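Local coordinates for kelch-like protein 7 (Homo sapiens, PDB 3II7) that acts as substrate-specific adapter of a CUL3-RBX1 E3 ubiquitin ligase, its Kelch domain probably recruiting the proteins to be ubiquitinated and degraded, at residues 25-36 with 277-285. Numbering follows the deposited sequence. Where two conformers were deposited one is given.
With EDO (1,2-ethanediol), chain E; EDO (1,2-ethanediol), chain B; EDO (1,2-ethanediol), chain Y; EDO (1,2-ethanediol), chain Z.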
loop_
_atom_site.group_PDB
_atom_site.type_symbol
_atom_site.label_atom_id
_atom_site.label_comp_id
_atom_site.label_asym_id
_atom_site.label_seq_id
_atom_site.Cartn_x
_atom_site.Cartn_y
_atom_site.Cartn_z
ATOM N N SER A 25 -5.751 -16.947 6.652
ATOM C CA SER A 25 -5.045 -15.690 6.910
ATOM C C SER A 25 -4.456 -15.060 5.641
ATOM O O SER A 25 -3.996 -13.914 5.678
ATOM C CB SER A 25 -3.964 -15.879 7.959
ATOM O OG SER A 25 -2.878 -16.607 7.442
ATOM N N CYS A 26 -4.484 -15.793 4.518
ATOM C CA CYS A 26 -4.202 -15.188 3.192
ATOM C C CYS A 26 -5.334 -15.574 2.258
ATOM O O CYS A 26 -5.714 -16.739 2.215
ATOM C CB CYS A 26 -2.871 -15.655 2.611
ATOM S SG CYS A 26 -1.426 -15.293 3.569
ATOM N N ARG A 27 -5.918 -14.582 1.573
ATOM C CA ARG A 27 -7.104 -14.811 0.754
ATOM C C ARG A 27 -7.182 -13.842 -0.419
ATOM O O ARG A 27 -6.657 -12.712 -0.348
ATOM C CB ARG A 27 -8.385 -14.667 1.600
ATOM C CG ARG A 27 -8.447 -15.483 2.888
ATOM C CD ARG A 27 -9.857 -15.507 3.472
ATOM N NE ARG A 27 -10.597 -16.704 3.079
ATOM C CZ ARG A 27 -11.874 -16.957 3.374
ATOM N NH1 ARG A 27 -12.593 -16.072 4.068
ATOM N NH2 ARG A 27 -12.437 -18.103 2.967
ATOM N N TYR A 28 -7.836 -14.297 -1.497
ATOM C CA TYR A 28 -8.239 -13.419 -2.573
ATOM C C TYR A 28 -9.645 -12.968 -2.311
ATOM O O TYR A 28 -10.521 -13.792 -1.968
ATOM C CB TYR A 28 -8.295 -14.159 -3.906
ATOM C CG TYR A 28 -7.003 -14.529 -4.552
ATOM C CD1 TYR A 28 -6.099 -13.563 -4.952
ATOM C CD2 TYR A 28 -6.697 -15.853 -4.813
ATOM C CE1 TYR A 28 -4.934 -13.901 -5.570
ATOM C CE2 TYR A 28 -5.530 -16.194 -5.452
ATOM C CZ TYR A 28 -4.652 -15.211 -5.815
ATOM O OH TYR A 28 -3.467 -15.514 -6.459
ATOM N N PHE A 29 -9.880 -11.686 -2.513
ATOM C CA PHE A 29 -11.205 -11.133 -2.707
ATOM C C PHE A 29 -11.474 -10.954 -4.210
ATOM O O PHE A 29 -10.679 -10.320 -4.929
ATOM C CB PHE A 29 -11.319 -9.779 -2.022
ATOM C CG PHE A 29 -12.616 -9.062 -2.284
ATOM C CD1 PHE A 29 -13.787 -9.481 -1.669
ATOM C CD2 PHE A 29 -12.667 -7.946 -3.140
ATOM C CE1 PHE A 29 -14.977 -8.811 -1.884
ATOM C CE2 PHE A 29 -13.864 -7.299 -3.370
ATOM C CZ PHE A 29 -15.018 -7.740 -2.733
ATOM N N ASN A 30 -12.618 -11.442 -4.674
ATOM C CA ASN A 30 -12.993 -11.287 -6.083
ATOM C C ASN A 30 -14.121 -10.257 -6.211
ATOM O O ASN A 30 -15.252 -10.526 -5.795
ATOM C CB ASN A 30 -13.428 -12.608 -6.643
ATOM C CG ASN A 30 -13.719 -12.549 -8.162
ATOM O OD1 ASN A 30 -13.834 -11.479 -8.753
ATOM N ND2 ASN A 30 -13.803 -13.712 -8.781
ATOM N N PRO A 31 -13.802 -9.047 -6.733
ATOM C CA PRO A 31 -14.822 -8.001 -6.813
ATOM C C PRO A 31 -16.030 -8.369 -7.686
ATOM O O PRO A 31 -17.085 -7.791 -7.520
ATOM C CB PRO A 31 -14.088 -6.832 -7.466
ATOM C CG PRO A 31 -12.683 -7.152 -7.438
ATOM C CD PRO A 31 -12.508 -8.607 -7.271
ATOM N N LYS A 32 -15.853 -9.296 -8.637
ATOM C CA LYS A 32 -16.931 -9.670 -9.525
ATOM C C LYS A 32 -18.048 -10.432 -8.809
ATOM O O LYS A 32 -19.223 -10.217 -9.095
ATOM C CB LYS A 32 -16.396 -10.430 -10.742
ATOM C CG LYS A 32 -15.873 -9.442 -11.783
ATOM C CD LYS A 32 -15.527 -10.081 -13.071
ATOM C CE LYS A 32 -15.048 -9.041 -14.083
ATOM N NZ LYS A 32 -16.111 -8.042 -14.411
ATOM N N ASP A 33 -17.694 -11.287 -7.860
ATOM C CA ASP A 33 -18.713 -12.114 -7.193
ATOM C C ASP A 33 -18.735 -11.976 -5.663
ATOM O O ASP A 33 -19.503 -12.668 -4.990
ATOM C CB ASP A 33 -18.585 -13.590 -7.632
ATOM C CG ASP A 33 -17.299 -14.269 -7.145
ATOM O OD1 ASP A 33 -16.495 -13.644 -6.456
ATOM O OD2 ASP A 33 -17.084 -15.461 -7.498
ATOM N N TYR A 34 -17.905 -11.076 -5.147
ATOM C CA TYR A 34 -17.739 -10.816 -3.712
ATOM C C TYR A 34 -17.261 -12.005 -2.880
ATOM O O TYR A 34 -17.457 -12.033 -1.672
ATOM C CB TYR A 34 -19.005 -10.220 -3.129
ATOM C CG TYR A 34 -19.279 -8.871 -3.661
ATOM C CD1 TYR A 34 -18.671 -7.765 -3.089
ATOM C CD2 TYR A 34 -20.149 -8.663 -4.711
ATOM C CE1 TYR A 34 -18.907 -6.486 -3.562
ATOM C CE2 TYR A 34 -20.394 -7.381 -5.195
ATOM C CZ TYR A 34 -19.758 -6.302 -4.605
ATOM O OH TYR A 34 -19.969 -5.032 -5.043
ATOM N N SER A 35 -16.599 -12.955 -3.522
ATOM C CA SER A 35 -16.134 -14.143 -2.832
ATOM C C SER A 35 -14.739 -13.949 -2.225
ATOM O O SER A 35 -13.935 -13.132 -2.695
ATOM C CB SER A 35 -16.117 -15.329 -3.783
ATOM O OG SER A 35 -15.081 -15.200 -4.736
ATOM N N TRP A 36 -14.488 -14.718 -1.173
ATOM C CA TRP A 36 -13.175 -14.840 -0.546
ATOM C C TRP A 36 -12.681 -16.259 -0.792
ATOM O O TRP A 36 -13.437 -17.252 -0.555
ATOM C CB TRP A 36 -13.277 -14.606 0.954
ATOM C CG TRP A 36 -13.567 -13.191 1.392
ATOM C CD1 TRP A 36 -14.795 -12.678 1.824
ATOM C CD2 TRP A 36 -12.641 -12.138 1.514
ATOM N NE1 TRP A 36 -14.646 -11.375 2.197
ATOM C CE2 TRP A 36 -13.342 -11.009 2.016
ATOM C CE3 TRP A 36 -11.265 -12.026 1.275
ATOM C CZ2 TRP A 36 -12.717 -9.802 2.248
ATOM C CZ3 TRP A 36 -10.654 -10.819 1.500
ATOM C CH2 TRP A 36 -11.377 -9.721 1.991
ATOM N N ALA A 277 -21.315 0.761 2.701
ATOM C CA ALA A 277 -20.806 -0.351 3.472
ATOM C C ALA A 277 -21.637 -1.574 3.045
ATOM O O ALA A 277 -22.886 -1.514 3.036
ATOM C CB ALA A 277 -20.930 -0.091 4.985
ATOM N N ASN A 278 -20.964 -2.655 2.658
ATOM C CA ASN A 278 -21.649 -3.828 2.149
ATOM C C ASN A 278 -21.973 -4.776 3.284
ATOM O O ASN A 278 -21.096 -5.505 3.759
ATOM C CB ASN A 278 -20.804 -4.525 1.076
ATOM C CG ASN A 278 -21.550 -5.641 0.370
ATOM O OD1 ASN A 278 -22.424 -6.303 0.960
ATOM N ND2 ASN A 278 -21.211 -5.871 -0.888
ATOM N N SER A 279 -23.236 -4.779 3.709
ATOM C CA SER A 279 -23.644 -5.566 4.886
ATOM C C SER A 279 -23.563 -7.092 4.694
ATOM O O SER A 279 -23.653 -7.835 5.668
ATOM C CB SER A 279 -25.058 -5.161 5.319
ATOM O OG SER A 279 -26.013 -5.572 4.356
ATOM N N LYS A 280 -23.399 -7.544 3.446
ATOM C CA LYS A 280 -23.336 -8.984 3.130
ATOM C C LYS A 280 -21.929 -9.524 3.025
ATOM O O LYS A 280 -21.739 -10.725 2.882
ATOM C CB LYS A 280 -24.064 -9.268 1.807
ATOM C CG LYS A 280 -25.507 -8.761 1.727
ATOM C CD LYS A 280 -26.369 -9.355 2.799
ATOM C CE LYS A 280 -27.838 -8.968 2.615
ATOM N NZ LYS A 280 -28.611 -9.276 3.845
ATOM N N VAL A 281 -20.931 -8.646 3.084
ATOM C CA VAL A 281 -19.549 -9.053 2.891
ATOM C C VAL A 281 -18.684 -8.562 4.073
ATOM O O VAL A 281 -18.413 -7.368 4.217
ATOM C CB VAL A 281 -18.980 -8.506 1.585
ATOM C CG1 VAL A 281 -17.574 -9.048 1.361
ATOM C CG2 VAL A 281 -19.867 -8.878 0.390
ATOM N N ARG A 282 -18.223 -9.516 4.871
ATOM C CA ARG A 282 -17.353 -9.206 5.995
ATOM C C ARG A 282 -15.979 -8.771 5.530
ATOM O O ARG A 282 -15.447 -9.277 4.537
ATOM C CB ARG A 282 -17.222 -10.413 6.940
ATOM C CG ARG A 282 -18.450 -10.642 7.816
ATOM C CD ARG A 282 -18.031 -10.801 9.269
ATOM N NE ARG A 282 -19.039 -11.496 10.079
ATOM C CZ ARG A 282 -18.798 -12.105 11.243
ATOM N NH1 ARG A 282 -17.572 -12.131 11.770
ATOM N NH2 ARG A 282 -19.794 -12.708 11.886
ATOM N N ALA A 283 -15.412 -7.844 6.281
ATOM C CA ALA A 283 -14.050 -7.376 6.075
ATOM C C ALA A 283 -13.078 -8.419 6.607
ATOM O O ALA A 283 -13.440 -9.294 7.455
ATOM C CB ALA A 283 -13.844 -6.009 6.750
ATOM N N PHE A 284 -11.843 -8.340 6.116
ATOM C CA PHE A 284 -10.782 -9.255 6.476
ATOM C C PHE A 284 -10.424 -8.993 7.950
ATOM O O PHE A 284 -10.303 -7.834 8.366
ATOM C CB PHE A 284 -9.559 -9.021 5.576
ATOM C CG PHE A 284 -8.634 -10.184 5.517
ATOM C CD1 PHE A 284 -9.071 -11.366 4.981
ATOM C CD2 PHE A 284 -7.327 -10.091 5.955
ATOM C CE1 PHE A 284 -8.256 -12.455 4.918
ATOM C CE2 PHE A 284 -6.495 -11.191 5.877
ATOM C CZ PHE A 284 -6.964 -12.368 5.356
ATOM N N PRO A 285 -10.272 -10.064 8.751
ATOM C CA PRO A 285 -10.084 -9.844 10.197
ATOM C C PRO A 285 -8.644 -9.520 10.613
ATOM O O PRO A 285 -8.415 -9.091 11.746
ATOM C CB PRO A 285 -10.519 -11.164 10.795
ATOM C CG PRO A 285 -10.224 -12.180 9.713
ATOM C CD PRO A 285 -10.591 -11.481 8.454
HETATM C C1 EDO E . -12.978 -12.450 5.117
HETATM O O1 EDO E . -11.987 -13.502 5.226
HETATM C C2 EDO E . -13.889 -12.471 6.327
HETATM O O2 EDO E . -14.435 -13.798 6.464
HETATM C C1 EDO B . -2.850 -18.761 4.708
HETATM O O1 EDO B . -4.194 -18.812 4.167
HETATM C C2 EDO B . -2.498 -20.046 5.445
HETATM O O2 EDO B . -2.043 -21.087 4.573
HETATM C C1 EDO Y . -18.282 -13.200 4.216
HETATM O O1 EDO Y . -17.952 -12.245 3.220
HETATM C C2 EDO Y . -17.005 -13.911 4.612
HETATM O O2 EDO Y . -17.309 -15.048 5.417
HETATM C C1 EDO Z . -23.282 3.185 4.800
HETATM O O1 EDO Z . -22.973 3.000 6.190
HETATM C C2 EDO Z . -24.277 2.117 4.373
HETATM O O2 EDO Z . -23.986 1.710 3.040
#
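Closure of the six-bladed Kelch β-propeller brings N278, at the end of outer strand 274-278 of the Kelch 6 blade, and V281 and F284, on the link beyond it, against Y34, W36 and R27 of the first blade, whose sheet the C-terminal strand 290-295 completes. The indole of W36 has F29 CD1 over one face and an ethanediol carbon, probably from the crystallisation liquor, over the other. W36 NE1 reaches R282 O at 3.2 Å, a weak bond bent to 131°. The six-membered ring and the F284 ring are 28° from parallel but offset, leaving little face-to-face stacking; CZ3 approaches F284 CD1 to 3.9 Å. With CG turned anti to the backbone N (chi1 -159°), F284 presents its far edge to the first blade, CZ meeting S25 O at 3.4 Å and CE1 meeting R27 CG at 3.7 Å. V281 splits its branches, CG1 to W36 NE1 and F29, CG2 to Y34 CD1 (3.8 Å). N278 ND2 sits over one face of the Y34 ring, 3.6 Å from CE1; ND2 and Y34 OH each bond one carboxylate oxygen of E267. Between the two segments, apolar and aromatic packing thus predominates, the weak indole bond being supplemented by Y34 OH to E267 of the last blade.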